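Local coordinates for predicted flavin-nucleotide-binding protein from COG3576 family structurally related to pyridoxine 5'-phosphate oxidase (Lactobacillus delbrueckii subsp. bulgaricus, PDB 2HTD) that probably binds a flavin nucleotide and may act as an oxidoreductase related to pyridoxamine 5'-phosphate oxidase, although its own reaction is not established, at residues V109-D114 with N127-N132; G55-M60 with Y70-K75. All blocks are in the same frame, centred on the assembly; numbering follows the deposited sequence.

Contact 1 of 2, residues V109-D114 with N127-N132; sequences VHEDDD and NAFVVN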
loop_
_atom_site.group_PDB
_atom_site.type_symbol
_atom_site.label_atom_id
_atom_site.label_comp_id
_atom_site.label_asym_id
_atom_site.label_seq_id
_atom_site.Cartn_x
_atom_site.Cartn_y
_atom_site.Cartn_z
ATOM N N VAL B 109 14.159 13.278 -4.466
ATOM C CA VAL B 109 13.362 13.756 -5.578
ATOM C C VAL B 109 14.149 14.704 -6.472
ATOM O O VAL B 109 14.784 15.636 -5.975
ATOM C CB VAL B 109 12.105 14.494 -5.087
ATOM C CG1 VAL B 109 11.283 15.017 -6.257
ATOM C CG2 VAL B 109 11.259 13.588 -4.181
ATOM N N HIS B 110 14.068 14.485 -7.781
ATOM C CA HIS B 110 14.786 15.275 -8.759
ATOM C C HIS B 110 13.769 15.880 -9.659
ATOM O O HIS B 110 13.115 15.168 -10.403
ATOM C CB HIS B 110 15.681 14.379 -9.562
ATOM C CG HIS B 110 16.730 13.702 -8.753
ATOM N ND1 HIS B 110 17.984 14.241 -8.584
ATOM C CD2 HIS B 110 16.732 12.522 -8.101
ATOM C CE1 HIS B 110 18.710 13.429 -7.843
ATOM N NE2 HIS B 110 17.975 12.377 -7.542
ATOM N N GLU B 111 13.595 17.194 -9.577
ATOM C CA GLU B 111 12.505 17.857 -10.300
ATOM C C GLU B 111 12.950 18.288 -11.693
ATOM O O GLU B 111 12.391 17.825 -12.701
ATOM C CB GLU B 111 11.924 19.014 -9.475
ATOM C CG GLU B 111 11.228 18.502 -8.185
ATOM C CD GLU B 111 10.388 19.551 -7.453
ATOM O OE1 GLU B 111 10.303 20.706 -7.938
ATOM O OE2 GLU B 111 9.820 19.201 -6.383
ATOM N N ASP B 112 13.976 19.126 -11.768
ATOM C CA ASP B 112 14.467 19.599 -13.071
ATOM C C ASP B 112 15.973 19.859 -13.082
ATOM O O ASP B 112 16.457 20.796 -13.710
ATOM C CB ASP B 112 13.698 20.862 -13.502
ATOM C CG ASP B 112 13.989 21.270 -14.959
ATOM O OD1 ASP B 112 13.999 20.388 -15.857
ATOM O OD2 ASP B 112 14.219 22.475 -15.196
ATOM N N ASP B 113 16.707 19.020 -12.374
ATOM C CA ASP B 113 18.154 19.099 -12.384
ATOM C C ASP B 113 18.672 18.299 -13.568
ATOM O O ASP B 113 17.911 17.723 -14.321
ATOM C CB ASP B 113 18.744 18.626 -11.042
ATOM C CG ASP B 113 18.287 17.231 -10.639
ATOM O OD1 ASP B 113 17.822 16.462 -11.502
ATOM O OD2 ASP B 113 18.394 16.890 -9.439
ATOM N N ASP B 114 19.975 18.285 -13.783
ATOM C CA ASP B 114 20.503 17.607 -14.941
ATOM C C ASP B 114 20.277 16.097 -14.851
ATOM O O ASP B 114 20.132 15.427 -15.868
ATOM C CB ASP B 114 21.992 17.943 -15.141
ATOM C CG ASP B 114 22.216 19.392 -15.550
ATOM O OD1 ASP B 114 21.250 20.098 -15.950
ATOM O OD2 ASP B 114 23.380 19.831 -15.493
ATOM N N ASN B 127 8.111 16.529 -18.133
ATOM C CA ASN B 127 7.735 17.331 -16.974
ATOM C C ASN B 127 7.457 16.541 -15.718
ATOM O O ASN B 127 7.165 17.109 -14.685
ATOM C CB ASN B 127 6.560 18.207 -17.331
ATOM C CG ASN B 127 6.891 19.114 -18.507
ATOM O OD1 ASN B 127 8.013 19.638 -18.596
ATOM N ND2 ASN B 127 5.962 19.264 -19.420
ATOM N N ALA B 128 7.584 15.230 -15.777
ATOM C CA ALA B 128 7.463 14.447 -14.557
ATOM C C ALA B 128 8.636 14.764 -13.625
ATOM O O ALA B 128 9.698 15.255 -14.064
ATOM C CB ALA B 128 7.453 12.969 -14.895
ATOM N N PHE B 129 8.474 14.453 -12.341
ATOM C CA PHE B 129 9.613 14.391 -11.426
ATOM C C PHE B 129 10.140 12.975 -11.320
ATOM O O PHE B 129 9.379 11.998 -11.451
ATOM C CB PHE B 129 9.264 14.892 -10.037
ATOM C CG PHE B 129 8.679 16.266 -10.008
ATOM C CD1 PHE B 129 9.021 17.224 -10.955
ATOM C CD2 PHE B 129 7.804 16.622 -8.998
ATOM C CE1 PHE B 129 8.470 18.487 -10.906
ATOM C CE2 PHE B 129 7.266 17.894 -8.946
ATOM C CZ PHE B 129 7.595 18.824 -9.896
ATOM N N VAL B 130 11.448 12.853 -11.114
ATOM C CA VAL B 130 12.095 11.560 -10.972
ATOM C C VAL B 130 12.337 11.346 -9.503
ATOM O O VAL B 130 12.978 12.154 -8.849
ATOM C CB VAL B 130 13.423 11.538 -11.739
ATOM C CG1 VAL B 130 14.245 10.209 -11.496
ATOM C CG2 VAL B 130 13.173 11.795 -13.218
ATOM N N VAL B 131 11.745 10.288 -8.970
ATOM C CA VAL B 131 11.937 9.966 -7.572
ATOM C C VAL B 131 12.807 8.729 -7.463
ATOM O O VAL B 131 12.445 7.687 -7.949
ATOM C CB VAL B 131 10.637 9.716 -6.860
ATOM C CG1 VAL B 131 10.919 9.472 -5.344
ATOM C CG2 VAL B 131 9.659 10.858 -7.106
ATOM N N ASN B 132 13.956 8.873 -6.822
ATOM C CA ASN B 132 14.819 7.750 -6.502
ATOM C C ASN B 132 14.524 7.313 -5.073
ATOM O O ASN B 132 14.273 8.132 -4.210
ATOM C CB ASN B 132 16.286 8.137 -6.629
ATOM C CG ASN B 132 16.777 8.149 -8.088
ATOM O OD1 ASN B 132 16.041 8.423 -8.987
ATOM N ND2 ASN B 132 18.040 7.884 -8.284
HETATM O O HOH W 1 11.093 17.596 -15.040
#
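E111 lies flat on the ring of F129. Its CG stands 3.7 Å from the ring centroid, 7° off the normal, a CH-pi contact over the centre of one face, while the carboxylate stacks on the CZ and CE2 side with its plane 4° from that of the ring. The extended chain beyond CG carries the acid across the ring in this way, and E111 OE2 is held at its far end by the hydroxyl of Y79. Next to this stack, H110 and V130 form an antiparallel hydrogen-bonded pair: H110 N gives to V130 O at 2.8 Å and V130 N gives to H110 O at 2.9 Å. V109 and V131 make the following non-hydrogen-bonded pair, V109 CG2 and V131 CG1 4.3 Å apart on the opposite sheet face from H110 and V130. Past H110 the pairing gives way to loops, joined across by the E111-F129 stack and by a water within hydrogen-bonding distance of both E111 O (2.7 Å) and A128 O. The imidazole of H110 is fixed from two sides. Its ND1 gives a straight bond of 2.8 Å to the syn lone pair of D113 OD2, nearly in the ring plane, and its NE2 is hydrogen-bonded to E108 OE2. D113, at the N-cap of helix 114-120, has OD1 bonded to A116 N. Antiparallel neighbours 99-110 and 129-139 are thus linked through this helix, in a sheet consistent with the split-barrel fold of the pyridoxamine 5'-phosphate oxidase family.

Contact 2 of 2, residues G55-M60 with Y70-K75; sequences GPKGSM and YLEKTK. With SO4 (sulfate ion), chain I; SO4 (sulfate ion), chain C.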
loop_
_atom_site.group_PDB
_atom_site.type_symbol
_atom_site.label_atom_id
_atom_site.label_comp_id
_atom_site.label_asym_id
_atom_site.label_seq_id
_atom_site.Cartn_x
_atom_site.Cartn_y
_atom_site.Cartn_z
ATOM N N GLY B 55 -1.207 3.828 -2.976
ATOM C CA GLY B 55 -1.641 3.798 -4.374
ATOM C C GLY B 55 -0.618 3.085 -5.256
ATOM O O GLY B 55 0.512 2.863 -4.870
ATOM N N PRO B 56 -1.044 2.702 -6.462
ATOM C CA PRO B 56 -0.238 1.999 -7.442
ATOM C C PRO B 56 0.794 2.916 -8.105
ATOM O O PRO B 56 0.501 4.108 -8.265
ATOM C CB PRO B 56 -1.281 1.549 -8.465
ATOM C CG PRO B 56 -2.437 2.574 -8.400
ATOM C CD PRO B 56 -2.433 2.954 -6.931
ATOM N N LYS B 57 1.974 2.399 -8.477
ATOM C CA LYS B 57 2.949 3.156 -9.275
ATOM C C LYS B 57 3.482 2.302 -10.422
ATOM O O LYS B 57 4.360 1.486 -10.239
ATOM C CB LYS B 57 4.135 3.648 -8.427
ATOM C CG LYS B 57 3.814 4.835 -7.561
ATOM C CD LYS B 57 3.631 6.157 -8.357
ATOM C CE LYS B 57 3.074 7.265 -7.426
ATOM N NZ LYS B 57 2.777 8.593 -8.062
ATOM N N GLY B 58 2.934 2.515 -11.606
ATOM C CA GLY B 58 3.302 1.723 -12.773
ATOM C C GLY B 58 4.720 1.915 -13.286
ATOM O O GLY B 58 5.263 1.052 -13.981
ATOM N N SER B 59 5.322 3.063 -12.978
ATOM C CA SER B 59 6.649 3.408 -13.549
ATOM C C SER B 59 7.842 2.967 -12.716
ATOM O O SER B 59 8.968 3.376 -13.001
ATOM C CB SER B 59 6.740 4.901 -13.767
ATOM O OG SER B 59 6.573 5.560 -12.544
HETATM N N MSE B 60 7.628 2.140 -11.693
HETATM C CA MSE B 60 8.714 1.698 -10.832
HETATM C C MSE B 60 9.732 0.886 -11.595
HETATM O O MSE B 60 9.363 0.035 -12.407
HETATM C CB MSE B 60 8.155 0.840 -9.685
HETATM C CG MSE B 60 9.106 0.637 -8.519
HETATM SE SE MSE B 60 9.458 2.220 -7.589
HETATM C CE MSE B 60 7.737 2.821 -7.257
ATOM N N TYR B 70 11.069 5.821 -9.779
ATOM C CA TYR B 70 9.833 5.944 -10.507
ATOM C C TYR B 70 9.604 7.376 -10.954
ATOM O O TYR B 70 10.309 8.288 -10.513
ATOM C CB TYR B 70 8.652 5.442 -9.678
ATOM C CG TYR B 70 8.244 6.315 -8.499
ATOM C CD1 TYR B 70 8.846 6.150 -7.280
ATOM C CD2 TYR B 70 7.229 7.245 -8.616
ATOM C CE1 TYR B 70 8.483 6.913 -6.206
ATOM C CE2 TYR B 70 6.852 8.038 -7.541
ATOM C CZ TYR B 70 7.476 7.859 -6.344
ATOM O OH TYR B 70 7.131 8.588 -5.223
ATOM N N LEU B 71 8.635 7.563 -11.850
ATOM C CA LEU B 71 8.260 8.870 -12.314
ATOM C C LEU B 71 7.059 9.350 -11.549
ATOM O O LEU B 71 6.079 8.625 -11.374
ATOM C CB LEU B 71 7.937 8.834 -13.808
ATOM C CG LEU B 71 9.028 8.229 -14.682
ATOM C CD1 LEU B 71 8.632 8.235 -16.174
ATOM C CD2 LEU B 71 10.405 8.907 -14.482
ATOM N N GLU B 72 7.138 10.595 -11.083
ATOM C CA GLU B 72 6.014 11.225 -10.445
ATOM C C GLU B 72 5.365 12.155 -11.454
ATOM O O GLU B 72 5.888 13.233 -11.760
ATOM C CB GLU B 72 6.452 11.975 -9.193
ATOM C CG GLU B 72 5.302 12.627 -8.446
ATOM C CD GLU B 72 4.211 11.635 -8.045
ATOM O OE1 GLU B 72 4.548 10.613 -7.399
ATOM O OE2 GLU B 72 3.023 11.860 -8.369
ATOM N N LYS B 73 4.237 11.700 -11.985
ATOM C CA LYS B 73 3.516 12.411 -13.042
ATOM C C LYS B 73 2.367 13.232 -12.493
ATOM O O LYS B 73 2.085 14.284 -13.000
ATOM C CB LYS B 73 2.942 11.421 -14.085
ATOM C CG LYS B 73 3.971 10.435 -14.695
ATOM C CD LYS B 73 3.276 9.368 -15.552
ATOM C CE LYS B 73 4.225 8.268 -16.004
ATOM N NZ LYS B 73 3.482 7.142 -16.722
ATOM N N THR B 74 1.720 12.716 -11.458
ATOM C CA THR B 74 0.477 13.274 -10.925
ATOM C C THR B 74 0.776 14.412 -9.955
ATOM O O THR B 74 0.072 15.410 -9.936
ATOM C CB THR B 74 -0.369 12.148 -10.246
ATOM O OG1 THR B 74 -1.524 12.692 -9.600
ATOM C CG2 THR B 74 0.431 11.413 -9.216
ATOM N N LYS B 75 1.840 14.264 -9.174
ATOM C CA LYS B 75 2.212 15.240 -8.171
ATOM C C LYS B 75 1.015 15.497 -7.245
ATOM O O LYS B 75 0.557 16.625 -7.063
ATOM C CB LYS B 75 2.742 16.492 -8.859
ATOM C CG LYS B 75 3.974 16.176 -9.745
ATOM C CD LYS B 75 4.220 17.271 -10.763
ATOM C CE LYS B 75 5.253 16.891 -11.805
ATOM N NZ LYS B 75 5.274 17.965 -12.860
HETATM S S SO4 I . 2.657 5.851 -12.887
HETATM O O1 SO4 I . 2.759 5.602 -14.336
HETATM O O2 SO4 I . 2.110 7.208 -12.636
HETATM O O3 SO4 I . 1.579 4.998 -12.320
HETATM O O4 SO4 I . 3.956 5.644 -12.228
HETATM S S SO4 C . -2.009 10.445 -5.493
HETATM O O1 SO4 C . -1.368 10.857 -6.741
HETATM O O2 SO4 C . -0.970 10.060 -4.548
HETATM O O3 SO4 C . -2.827 11.552 -4.988
HETATM O O4 SO4 C . -2.933 9.370 -5.808
HETATM O O HOH W 2 3.310 9.007 -11.237
#
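A type I beta turn from K57 to M60, in the end region of strand 52-57, meets the end of strand 67-72 and with it forms an anion site occupied by one of two sulfate ions, both probably from the crystallisation liquor. S59 OG is at the centre: it accepts the backbone N-H of L71 at 3.0 Å and gives its own proton to sulfate O4 at 2.6 Å. With chi1 at 60°, OG sits between its backbone N and carbonyl carbon, on the side that meets both L71 and the anion. The N-H groups of G58 and S59 grip O3 and O4 of the same sulfate, and the extended chain of K73 brings NZ to O1 at 2.9 Å, so turn and strand share the ion. A water completes the bridge: it gives to sulfate O2 and L71 O and accepts from K73 N and, at 3.2 Å, from K57 NZ. The K57 chain, bent at chi2 (-72°), runs obliquely past the Y70 ring, K57 CD 3.8 Å from Y70 CD2, to a salt bridge between K57 NZ and E72 OE1 of 2.8 Å. This bond reaches OE1 on its syn side, 29° out of the carboxylate plane, and probably favours the ionised acid. Near CB and CD1 of Y70 lies the selenomethionine M60, whose CE is 3.5 Å from Y70 CD1; its SE makes an oblique Met-aromatic contact with the ring. Y70 and M60 pack inward against L133 of strand 129-139, and V41 and L43 of strand 41-46 back M60 and Y70 respectively. On the side of helix 77-83, I82 touches Y70 and Y79 touches E72, while P56 packs on V95 of the second subunit.

Strands 67-72 and 129-139, neighbours in the antiparallel sheet, join the two contacts, whose centres are about 12 Å apart. F129 O probably accepts a hydrogen bond from E72 N at 2.7 Å, and K75 NZ, probably bonded to N127 O, also makes a cation-pi contact with F129, so the lysine ties the two regions. Contact 2 lies nearer the chain centre, about 8 Å against about 14 Å for contact 1, yet both are partly buried. Contact 1 is built on regular strand pairing, with a carboxylate laid over a ring face where the pairing ends; contact 2 has no strand pairing between its segments and combines a buried Y70-M60 cluster with lysines, a serine and a bound anion at the more exposed turn.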